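Local coordinates for protein alcohol dehydrogenase IV (Corynebacterium glutamicum, PDB 3IV7) that probably reduces maleylacetate with a nicotinamide cofactor, as a member of the iron-containing alcohol dehydrogenase family, at residues A[66-71]-A[101-106]. Residues are numbered along the deposited sequence; the frame is centred on the assembly and turned at random. Where two conformers were deposited one is given.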
loop_
_atom_site.group_PDB
_atom_site.type_symbol
_atom_site.label_atom_id
_atom_site.label_comp_id
_atom_site.label_asym_id
_atom_site.label_seq_id
_atom_site.Cartn_x
_atom_site.Cartn_y
_atom_site.Cartn_z
ATOM N N ASP A 66 -28.246 5.054 -16.682
ATOM C CA ASP A 66 -28.830 4.528 -15.464
ATOM C C ASP A 66 -29.200 3.053 -15.436
ATOM O O ASP A 66 -29.693 2.565 -14.394
ATOM C CB ASP A 66 -29.986 5.400 -14.964
ATOM C CG ASP A 66 -31.216 5.381 -15.889
ATOM O OD1 ASP A 66 -31.290 4.575 -16.845
ATOM O OD2 ASP A 66 -32.113 6.205 -15.638
ATOM N N GLU A 67 -28.868 2.296 -16.489
ATOM C CA GLU A 67 -29.182 0.861 -16.472
ATOM C C GLU A 67 -28.163 0.072 -15.674
ATOM O O GLU A 67 -27.260 -0.511 -16.220
ATOM C CB GLU A 67 -29.356 0.262 -17.880
ATOM C CG GLU A 67 -29.848 -1.178 -17.781
ATOM C CD GLU A 67 -30.009 -1.893 -19.105
ATOM O OE1 GLU A 67 -29.429 -1.476 -20.124
ATOM O OE2 GLU A 67 -30.687 -2.939 -19.096
ATOM N N VAL A 68 -28.343 0.056 -14.366
ATOM C CA VAL A 68 -27.475 -0.646 -13.466
ATOM C C VAL A 68 -28.285 -1.813 -12.955
ATOM O O VAL A 68 -29.396 -1.630 -12.492
ATOM C CB VAL A 68 -27.037 0.267 -12.307
ATOM C CG1 VAL A 68 -26.282 -0.518 -11.214
ATOM C CG2 VAL A 68 -26.216 1.434 -12.847
ATOM N N VAL A 69 -27.741 -3.026 -13.091
ATOM C CA VAL A 69 -28.477 -4.256 -12.749
ATOM C C VAL A 69 -27.561 -5.169 -11.964
ATOM O O VAL A 69 -26.423 -5.380 -12.339
ATOM C CB VAL A 69 -28.993 -4.950 -14.034
ATOM C CG1 VAL A 69 -29.833 -6.225 -13.705
ATOM C CG2 VAL A 69 -29.819 -3.995 -14.822
HETATM N N MSE A 70 -28.029 -5.652 -10.827
HETATM C CA MSE A 70 -27.287 -6.581 -9.954
HETATM C C MSE A 70 -26.704 -7.768 -10.742
HETATM O O MSE A 70 -27.386 -8.297 -11.675
HETATM C CB MSE A 70 -28.275 -7.131 -8.896
HETATM C CG MSE A 70 -27.634 -7.922 -7.780
HETATM SE SE MSE A 70 -28.944 -8.532 -6.451
HETATM C CE MSE A 70 -30.196 -9.480 -7.627
ATOM N N HIS A 71 -25.512 -8.194 -10.383
ATOM C CA HIS A 71 -24.800 -9.356 -10.998
ATOM C C HIS A 71 -24.297 -9.087 -12.442
ATOM O O HIS A 71 -23.774 -9.992 -13.098
ATOM C CB HIS A 71 -25.664 -10.630 -10.956
ATOM C CG HIS A 71 -26.247 -10.931 -9.611
ATOM N ND1 HIS A 71 -25.471 -11.116 -8.489
ATOM C CD2 HIS A 71 -27.530 -11.165 -9.226
ATOM C CE1 HIS A 71 -26.253 -11.395 -7.458
ATOM N NE2 HIS A 71 -27.508 -11.431 -7.879
ATOM N N ILE A 101 -20.470 0.201 -9.850
ATOM C CA ILE A 101 -19.054 0.066 -10.119
ATOM C C ILE A 101 -18.844 -1.161 -11.006
ATOM O O ILE A 101 -17.993 -1.158 -11.908
ATOM C CB ILE A 101 -18.251 -0.062 -8.817
ATOM C CG1 ILE A 101 -18.317 1.265 -8.010
ATOM C CG2 ILE A 101 -16.801 -0.423 -9.123
ATOM C CD1 ILE A 101 -17.916 1.140 -6.511
ATOM N N GLY A 102 -19.648 -2.196 -10.779
ATOM C CA GLY A 102 -19.543 -3.434 -11.566
ATOM C C GLY A 102 -19.772 -3.205 -13.058
ATOM O O GLY A 102 -19.070 -3.803 -13.906
ATOM N N LEU A 103 -20.741 -2.344 -13.394
ATOM C CA LEU A 103 -21.038 -2.050 -14.779
ATOM C C LEU A 103 -19.920 -1.221 -15.421
ATOM O O LEU A 103 -19.544 -1.461 -16.569
ATOM C CB LEU A 103 -22.399 -1.347 -14.919
ATOM C CG LEU A 103 -22.876 -1.086 -16.355
ATOM C CD1 LEU A 103 -22.988 -2.382 -17.147
ATOM C CD2 LEU A 103 -24.229 -0.291 -16.400
ATOM N N ALA A 104 -19.363 -0.276 -14.678
ATOM C CA ALA A 104 -18.257 0.526 -15.194
ATOM C C ALA A 104 -17.104 -0.411 -15.512
ATOM O O ALA A 104 -16.488 -0.310 -16.562
ATOM C CB ALA A 104 -17.839 1.621 -14.175
ATOM N N LYS A 105 -16.871 -1.379 -14.636
ATOM C CA LYS A 105 -15.815 -2.349 -14.848
ATOM C C LYS A 105 -16.096 -3.168 -16.109
ATOM O O LYS A 105 -15.202 -3.418 -16.903
ATOM C CB LYS A 105 -15.690 -3.278 -13.633
ATOM C CG LYS A 105 -15.020 -2.649 -12.388
ATOM C CD LYS A 105 -14.967 -3.679 -11.257
ATOM C CE LYS A 105 -13.940 -3.300 -10.195
ATOM N NZ LYS A 105 -13.920 -4.269 -9.087
ATOM N N ALA A 106 -17.331 -3.628 -16.262
ATOM C CA ALA A 106 -17.681 -4.420 -17.429
ATOM C C ALA A 106 -17.373 -3.639 -18.724
ATOM O O ALA A 106 -16.853 -4.212 -19.695
ATOM C CB ALA A 106 -19.127 -4.873 -17.378
#
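L103 pushes one methyl, CD2, against the backbone of the loop at E67, in the parallel-sheet, Rossmann-like N-terminal part of this member of the iron-containing alcohol dehydrogenase family. That loop, 66-71, leaves edge strand 63-65 and leads into helix 74-86; L103 sits on helix 98-111, which follows strand 91-96. The contact joins the loop after the edge strand to helix 98-111.

The tight spot is very small. CD2 lies 3.0 Å from E67 O, clearly short for a methyl and a carbonyl oxygen, so either the spot is strained or the end of the leucine is slightly misplaced; it is no hydrogen bond. An inverse gamma turn centred on E67 presents that oxygen to the helix; its closing bond, V68 N to D66 O, is weak despite its 2.8 Å length. On the helix side, CG of L103 stands anti to the backbone N (chi1 -175°), which carries the branch straight off the helix toward the loop. I43 of strand 40-43 and A80 of helix 74-86 also touch the leucine, so the side chain meets both of these elements as well as the loop.

Beyond this point the packing slackens quickly. The nearest pair of CA atoms, those of V68 and L103, is 6.7 Å apart, and no hydrogen bond crosses between the segments. The E67 side chain runs out fully extended through chi2 (-178°), keeping its carboxylate away from the leucine and handing OE2 to a salt bridge with R79 NH2. Further along, V69 turns to V76 and M70 is exposed to solvent.

V68 also leans on S99 and T100 of helix 98-111. Its one apolar touch on L103 is a loose one, methyl CG2 of V68 resting 4.4 Å from CD2 of L103.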